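Local atomic coordinates of peptide synthase (Silicibacter pomeroyi DSS-3, PDB entry 2QTP), a protein that is of unknown function but adopts a variant of the Bacillus chorismate mutase fold and may play a role in amino-acid metabolism. Residues P25-N38 against A160-S172. Numbering follows the deposited sequence.
Sequences PPTRKAVAVAVIEN and ANEIMVAVAVTDS
Arg28, Ala30, Ala32, Ala34 and Ile36 each form a hydrogen-bonded antiparallel pair, with Asp171, Val169, Val167, Val165 and Ile163 in turn. Ten backbone bonds result, and Asn38 N to Asn161 O, 2.8 Å, extends the series. Alpha carbons of the non-hydrogen-bonded pairs from Lys29-Thr170 to Val35-Met164 add CH...O contacts, such as Val33 CA to Val165 O at 3.2 Å.

One salt bridge crosses the strands. Arg28 NH2 meets Asp171 OD2 at 2.8 Å, nearly in the guanidinium plane, on the anti lone pair of OD2. The two planes are turned 68° apart, and the bond is single. Leu70 O also accepts from NH2. Without the guanidinium, as with an alanine here, Asp171 would probably lose this charged partner and Leu70 O this donor.

These are central strands of the main sheet in this chorismate mutase-like fold. Helix 49-70 covers the Ala30, Ala32 and Val169 face; strands 131-135 and 148-152 pack on the face of Val31, Met164, Ala166 and Ala168.

On that face, Val33 CG1, anti to its own N (chi1 180°), presses on CG of selenomethionine Met164 at a tight 3.4 Å. Ala166 CB touches Val33 CG2 and Val31 CG2.

One water accepts from Asn38 ND2 and donates to Ala160 O and Glu162 O. Asn38 OD1 accepts from Phe40 N.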
ATOM      1  N   PRO A  25     -14.769 -10.275 -19.017  1.00 79.12           N
ATOM      2  CA  PRO A  25     -13.786  -9.189 -19.074  1.00 77.12           C
ATOM      3  C   PRO A  25     -12.524  -9.553 -18.285  1.00 74.37           C
ATOM      4  O   PRO A  25     -12.582 -10.403 -17.393  1.00 75.71           O
ATOM      5  CB  PRO A  25     -14.529  -8.023 -18.412  1.00 77.04           C
ATOM      6  CG  PRO A  25     -15.447  -8.687 -17.436  1.00 77.45           C
ATOM      7  CD  PRO A  25     -15.907  -9.934 -18.140  1.00 77.62           C
ATOM      8  N   PRO A  26     -11.379  -8.957 -18.641  1.00 72.30           N
ATOM      9  CA  PRO A  26     -10.148  -9.164 -17.871  1.00 70.24           C
ATOM     10  C   PRO A  26     -10.314  -8.800 -16.421  1.00 68.96           C
ATOM     11  O   PRO A  26     -11.015  -7.845 -16.119  1.00 70.90           O
ATOM     12  CB  PRO A  26      -9.161  -8.177 -18.513  1.00 69.28           C
ATOM     13  CG  PRO A  26      -9.629  -8.086 -19.932  1.00 76.27           C
ATOM     14  CD  PRO A  26     -11.145  -8.116 -19.828  1.00 72.61           C
ATOM     15  N   THR A  27      -9.667  -9.543 -15.532  1.00 65.40           N
ATOM     16  CA  THR A  27      -9.685  -9.191 -14.152  1.00 64.40           C
ATOM     17  C   THR A  27      -8.535  -8.211 -13.897  1.00 62.27           C
ATOM     18  O   THR A  27      -7.502  -8.269 -14.550  1.00 60.31           O
ATOM     19  CB  THR A  27      -9.647 -10.438 -13.254  1.00 65.65           C
ATOM     20  OG1 THR A  27      -8.494 -11.217 -13.548  1.00 65.00           O
ATOM     21  CG2 THR A  27     -10.905 -11.283 -13.495  1.00 64.58           C
ATOM     22  N   ARG A  28      -8.734  -7.276 -12.977  1.00 59.77           N
ATOM     23  CA  ARG A  28      -7.764  -6.228 -12.771  1.00 61.65           C
ATOM     24  C   ARG A  28      -7.457  -5.977 -11.315  1.00 63.79           C
ATOM     25  O   ARG A  28      -8.333  -6.077 -10.448  1.00 67.70           O
ATOM     26  CB  ARG A  28      -8.241  -4.922 -13.413  1.00 62.64           C
ATOM     27  CG  ARG A  28      -8.510  -4.986 -14.912  1.00 65.75           C
ATOM     28  CD  ARG A  28      -8.892  -3.625 -15.441  1.00 70.41           C
ATOM     29  NE  ARG A  28     -10.126  -3.162 -14.799  1.00 76.74           N
ATOM     30  CZ  ARG A  28     -10.519  -1.894 -14.725  1.00 72.99           C
ATOM     31  NH1 ARG A  28      -9.778  -0.916 -15.246  1.00 81.71           N
ATOM     32  NH2 ARG A  28     -11.653  -1.605 -14.117  1.00 70.37           N
ATOM     33  N   LYS A  29      -6.200  -5.639 -11.051  1.00 61.98           N
ATOM     34  CA  LYS A  29      -5.752  -5.278  -9.716  1.00 62.83           C
ATOM     35  C   LYS A  29      -5.035  -3.942  -9.830  1.00 61.26           C
ATOM     36  O   LYS A  29      -4.329  -3.684 -10.819  1.00 61.52           O
ATOM     37  CB  LYS A  29      -4.746  -6.292  -9.167  1.00 62.73           C
ATOM     38  CG  LYS A  29      -5.131  -7.741  -9.275  1.00 69.89           C
ATOM     39  CD  LYS A  29      -4.043  -8.569  -8.613  1.00 74.41           C
ATOM     40  CE  LYS A  29      -4.390 -10.037  -8.517  1.00 82.21           C
ATOM     41  NZ  LYS A  29      -3.200 -10.743  -7.981  1.00 85.45           N
ATOM     42  N   ALA A  30      -5.188  -3.095  -8.826  1.00 60.47           N
ATOM     43  CA  ALA A  30      -4.459  -1.833  -8.801  1.00 59.73           C
ATOM     44  C   ALA A  30      -3.891  -1.663  -7.420  1.00 60.81           C
ATOM     45  O   ALA A  30      -4.486  -2.130  -6.436  1.00 59.84           O
ATOM     46  CB  ALA A  30      -5.365  -0.657  -9.169  1.00 57.70           C
ATOM     47  N   VAL A  31      -2.742  -1.003  -7.338  1.00 61.44           N
ATOM     48  CA  VAL A  31      -2.131  -0.663  -6.059  1.00 63.34           C
ATOM     49  C   VAL A  31      -1.506   0.736  -6.185  1.00 64.21           C
ATOM     50  O   VAL A  31      -0.898   1.049  -7.197  1.00 64.44           O
ATOM     51  CB  VAL A  31      -1.094  -1.747  -5.557  1.00 63.75           C
ATOM     52  CG1 VAL A  31      -0.131  -2.142  -6.593  1.00 65.76           C
ATOM     53  CG2 VAL A  31      -0.343  -1.257  -4.292  1.00 62.36           C
ATOM     54  N   ALA A  32      -1.756   1.590  -5.200  1.00 63.43           N
ATOM     55  CA  ALA A  32      -1.196   2.943  -5.138  1.00 63.87           C
ATOM     56  C   ALA A  32      -0.248   2.970  -3.921  1.00 63.88           C
ATOM     57  O   ALA A  32      -0.593   2.466  -2.846  1.00 62.71           O
ATOM     58  CB  ALA A  32      -2.321   4.017  -5.021  1.00 60.38           C
ATOM     59  N   VAL A  33       0.939   3.539  -4.125  1.00 62.54           N
ATOM     60  CA  VAL A  33       2.018   3.566  -3.144  1.00 63.35           C
ATOM     61  C   VAL A  33       2.517   5.008  -2.940  1.00 65.21           C
ATOM     62  O   VAL A  33       2.642   5.777  -3.917  1.00 63.67           O
ATOM     63  CB  VAL A  33       3.216   2.694  -3.630  1.00 65.91           C
ATOM     64  CG1 VAL A  33       4.319   2.721  -2.641  1.00 71.79           C
ATOM     65  CG2 VAL A  33       2.750   1.286  -3.865  1.00 66.31           C
ATOM     66  N   ALA A  34       2.762   5.372  -1.677  1.00 63.48           N
ATOM     67  CA  ALA A  34       3.351   6.687  -1.311  1.00 65.93           C
ATOM     68  C   ALA A  34       4.601   6.446  -0.510  1.00 66.24           C
ATOM     69  O   ALA A  34       4.659   5.528   0.312  1.00 65.55           O
ATOM     70  CB  ALA A  34       2.384   7.563  -0.520  1.00 64.73           C
ATOM     71  N   VAL A  35       5.623   7.237  -0.812  1.00 65.08           N
ATOM     72  CA  VAL A  35       6.873   7.234  -0.066  1.00 66.54           C
ATOM     73  C   VAL A  35       6.911   8.523   0.738  1.00 65.18           C
ATOM     74  O   VAL A  35       6.900   9.617   0.178  1.00 64.71           O
ATOM     75  CB  VAL A  35       8.106   7.100  -0.982  1.00 67.25           C
ATOM     76  CG1 VAL A  35       9.415   7.074  -0.158  1.00 63.97           C
ATOM     77  CG2 VAL A  35       7.961   5.849  -1.893  1.00 63.42           C
ATOM     78  N   ILE A  36       6.934   8.393   2.065  1.00 67.55           N
ATOM     79  CA  ILE A  36       6.970   9.562   2.932  1.00 67.49           C
ATOM     80  C   ILE A  36       8.153   9.514   3.876  1.00 66.51           C
ATOM     81  O   ILE A  36       8.681   8.463   4.125  1.00 63.73           O
ATOM     82  CB  ILE A  36       5.680   9.676   3.791  1.00 70.84           C
ATOM     83  CG1 ILE A  36       5.510   8.426   4.664  1.00 69.68           C
ATOM     84  CG2 ILE A  36       4.460   9.880   2.900  1.00 66.83           C
ATOM     85  CD1 ILE A  36       4.645   8.620   5.876  1.00 68.53           C
ATOM     86  N   GLU A  37       8.546  10.669   4.399  1.00 68.33           N
ATOM     87  CA  GLU A  37       9.544  10.759   5.447  1.00 71.08           C
ATOM     88  C   GLU A  37       8.924  10.273   6.755  1.00 68.61           C
ATOM     89  O   GLU A  37       7.786  10.607   7.068  1.00 67.16           O
ATOM     90  CB  GLU A  37      10.043  12.205   5.586  1.00 72.15           C
ATOM     91  CG  GLU A  37      11.086  12.410   6.710  1.00 81.67           C
ATOM     92  CD  GLU A  37      11.509  13.879   6.890  1.00 83.43           C
ATOM     93  OE1 GLU A  37      12.153  14.429   5.961  1.00 93.34           O
ATOM     94  OE2 GLU A  37      11.195  14.465   7.960  1.00101.10           O
ATOM     95  N   ASN A  38       9.653   9.434   7.487  1.00 65.32           N
ATOM     96  CA  ASN A  38       9.207   8.944   8.788  1.00 64.63           C
ATOM     97  C   ASN A  38       9.625   9.998   9.797  1.00 65.65           C
ATOM     98  O   ASN A  38      10.824  10.230   9.972  1.00 65.43           O
ATOM     99  CB  ASN A  38       9.877   7.594   9.053  1.00 63.76           C
ATOM    100  CG  ASN A  38       9.527   6.979  10.365  1.00 61.82           C
ATOM    101  OD1 ASN A  38       8.781   7.541  11.180  1.00 61.84           O
ATOM    102  ND2 ASN A  38      10.143   5.800  10.625  1.00 60.92           N
ATOM    103  N   ALA A 160      16.294   4.736   4.463  1.00 62.85           N
ATOM    104  CA  ALA A 160      16.342   4.453   5.901  1.00 64.24           C
ATOM    105  C   ALA A 160      15.407   5.321   6.765  1.00 61.99           C
ATOM    106  O   ALA A 160      14.835   4.846   7.766  1.00 64.11           O
ATOM    107  CB  ALA A 160      17.838   4.528   6.382  1.00 61.36           C
ATOM    108  N   ASN A 161      15.214   6.574   6.366  1.00 62.77           N
ATOM    109  CA  ASN A 161      14.344   7.490   7.107  1.00 65.33           C
ATOM    110  C   ASN A 161      12.939   7.642   6.527  1.00 64.59           C
ATOM    111  O   ASN A 161      12.273   8.629   6.810  1.00 64.69           O
ATOM    112  CB  ASN A 161      14.993   8.880   7.212  1.00 63.81           C
ATOM    113  CG  ASN A 161      15.072   9.632   5.831  1.00 76.57           C
ATOM    114  OD1 ASN A 161      15.109   9.018   4.742  1.00 77.53           O
ATOM    115  ND2 ASN A 161      15.122  10.966   5.901  1.00 74.12           N
ATOM    116  N   GLU A 162      12.483   6.657   5.744  1.00 65.52           N
ATOM    117  CA  GLU A 162      11.184   6.720   5.098  1.00 64.65           C
ATOM    118  C   GLU A 162      10.260   5.569   5.466  1.00 64.97           C
ATOM    119  O   GLU A 162      10.683   4.586   6.079  1.00 62.68           O
ATOM    120  CB  GLU A 162      11.374   6.719   3.579  1.00 64.20           C
ATOM    121  CG  GLU A 162      12.201   7.896   3.044  1.00 62.77           C
ATOM    122  CD  GLU A 162      12.321   7.919   1.522  1.00 65.10           C
ATOM    123  OE1 GLU A 162      12.475   6.840   0.877  1.00 63.82           O
ATOM    124  OE2 GLU A 162      12.238   9.027   0.968  1.00 63.58           O
ATOM    125  N   ILE A 163       9.001   5.717   5.039  1.00 65.20           N
ATOM    126  CA  ILE A 163       7.976   4.645   5.042  1.00 66.43           C
ATOM    127  C   ILE A 163       7.321   4.574   3.639  1.00 67.40           C
ATOM    128  O   ILE A 163       7.023   5.621   3.041  1.00 67.33           O
ATOM    129  CB  ILE A 163       6.869   4.837   6.105  1.00 65.41           C
ATOM    130  CG1 ILE A 163       7.459   5.046   7.490  1.00 73.69           C
ATOM    131  CG2 ILE A 163       5.928   3.622   6.195  1.00 64.12           C
ATOM    132  CD1 ILE A 163       6.413   5.208   8.584  1.00 63.52           C
HETATM  133  N   MSE A 164       7.180   3.349   3.103  1.00 66.80           N
HETATM  134  CA  MSE A 164       6.506   3.099   1.829  1.00 64.78           C
HETATM  135  C   MSE A 164       5.159   2.464   2.200  1.00 65.41           C
HETATM  136  O   MSE A 164       5.104   1.400   2.811  1.00 64.28           O
HETATM  137  CB  MSE A 164       7.347   2.183   0.923  1.00 68.39           C
HETATM  138  CG  MSE A 164       6.839   2.063  -0.459  1.00 65.84           C
HETATM  139 SE   MSE A 164       7.857   1.033  -1.672  0.75 63.87          SE
HETATM  140  CE  MSE A 164       7.538  -0.793  -0.945  1.00 63.06           C
ATOM    141  N   VAL A 165       4.078   3.164   1.901  1.00 65.09           N
ATOM    142  CA  VAL A 165       2.728   2.728   2.265  1.00 65.77           C
ATOM    143  C   VAL A 165       1.953   2.390   0.976  1.00 64.27           C
ATOM    144  O   VAL A 165       2.028   3.127   0.036  1.00 63.83           O
ATOM    145  CB  VAL A 165       2.016   3.891   2.998  1.00 67.23           C
ATOM    146  CG1 VAL A 165       0.643   3.444   3.516  1.00 66.45           C
ATOM    147  CG2 VAL A 165       2.939   4.442   4.123  1.00 63.23           C
ATOM    148  N   ALA A 166       1.190   1.308   0.973  1.00 64.32           N
ATOM    149  CA  ALA A 166       0.437   0.850  -0.172  1.00 63.35           C
ATOM    150  C   ALA A 166      -1.015   0.496   0.167  1.00 62.86           C
ATOM    151  O   ALA A 166      -1.314  -0.051   1.234  1.00 63.21           O
ATOM    152  CB  ALA A 166       1.140  -0.392  -0.812  1.00 61.59           C
ATOM    153  N   VAL A 167      -1.914   0.828  -0.766  1.00 64.06           N
ATOM    154  CA  VAL A 167      -3.319   0.401  -0.743  1.00 59.95           C
ATOM    155  C   VAL A 167      -3.626  -0.274  -2.091  1.00 63.88           C
ATOM    156  O   VAL A 167      -3.261   0.247  -3.162  1.00 60.92           O
ATOM    157  CB  VAL A 167      -4.260   1.597  -0.509  1.00 64.82           C
ATOM    158  CG1 VAL A 167      -5.715   1.199  -0.742  1.00 58.31           C
ATOM    159  CG2 VAL A 167      -4.017   2.220   0.927  1.00 56.06           C
ATOM    160  N   ALA A 168      -4.279  -1.434  -2.045  1.00 61.70           N
ATOM    161  CA  ALA A 168      -4.623  -2.190  -3.246  1.00 60.42           C
ATOM    162  C   ALA A 168      -6.122  -2.465  -3.263  1.00 62.88           C
ATOM    163  O   ALA A 168      -6.750  -2.555  -2.204  1.00 61.18           O
ATOM    164  CB  ALA A 168      -3.856  -3.502  -3.277  1.00 59.72           C
ATOM    165  N   VAL A 169      -6.664  -2.583  -4.474  1.00 61.90           N
ATOM    166  CA  VAL A 169      -8.060  -2.865  -4.754  1.00 64.48           C
ATOM    167  C   VAL A 169      -8.088  -3.770  -5.995  1.00 64.76           C
ATOM    168  O   VAL A 169      -7.219  -3.658  -6.864  1.00 65.36           O
ATOM    169  CB  VAL A 169      -8.857  -1.544  -5.041  1.00 65.35           C
ATOM    170  CG1 VAL A 169     -10.330  -1.831  -5.231  1.00 69.34           C
ATOM    171  CG2 VAL A 169      -8.684  -0.532  -3.891  1.00 66.11           C
ATOM    172  N   THR A 170      -9.043  -4.696  -6.059  1.00 64.26           N
ATOM    173  CA  THR A 170      -9.218  -5.523  -7.233  1.00 65.36           C
ATOM    174  C   THR A 170     -10.598  -5.273  -7.791  1.00 66.22           C
ATOM    175  O   THR A 170     -11.500  -4.853  -7.077  1.00 63.04           O
ATOM    176  CB  THR A 170      -9.085  -7.052  -6.999  1.00 64.43           C
ATOM    177  OG1 THR A 170     -10.156  -7.503  -6.183  1.00 69.35           O
ATOM    178  CG2 THR A 170      -7.771  -7.425  -6.369  1.00 61.25           C
ATOM    179  N   ASP A 171     -10.726  -5.499  -9.087  1.00 67.86           N
ATOM    180  CA  ASP A 171     -11.993  -5.361  -9.771  1.00 74.11           C
ATOM    181  C   ASP A 171     -12.245  -6.523 -10.710  1.00 76.84           C
ATOM    182  O   ASP A 171     -11.396  -6.877 -11.538  1.00 75.12           O
ATOM    183  CB  ASP A 171     -11.995  -4.073 -10.579  1.00 74.35           C
ATOM    184  CG  ASP A 171     -13.247  -3.904 -11.384  1.00 77.89           C
ATOM    185  OD1 ASP A 171     -14.332  -4.301 -10.907  1.00 85.88           O
ATOM    186  OD2 ASP A 171     -13.149  -3.358 -12.495  1.00 82.01           O
ATOM    187  N   SER A 172     -13.419  -7.120 -10.567  1.00 83.69           N
ATOM    188  CA  SER A 172     -13.941  -8.096 -11.547  1.00 87.29           C
ATOM    189  C   SER A 172     -13.565  -9.539 -11.208  1.00 89.66           C
ATOM    190  O   SER A 172     -14.209 -10.473 -11.698  1.00 90.03           O
ATOM    191  CB  SER A 172     -13.491  -7.743 -12.987  1.00 87.85           C
ATOM    192  OG  SER A 172     -14.220  -8.462 -13.951  1.00 83.27           O
TER
HETATM  193  O   HOH W   1      12.090   4.998   8.621  1.00 39.74           O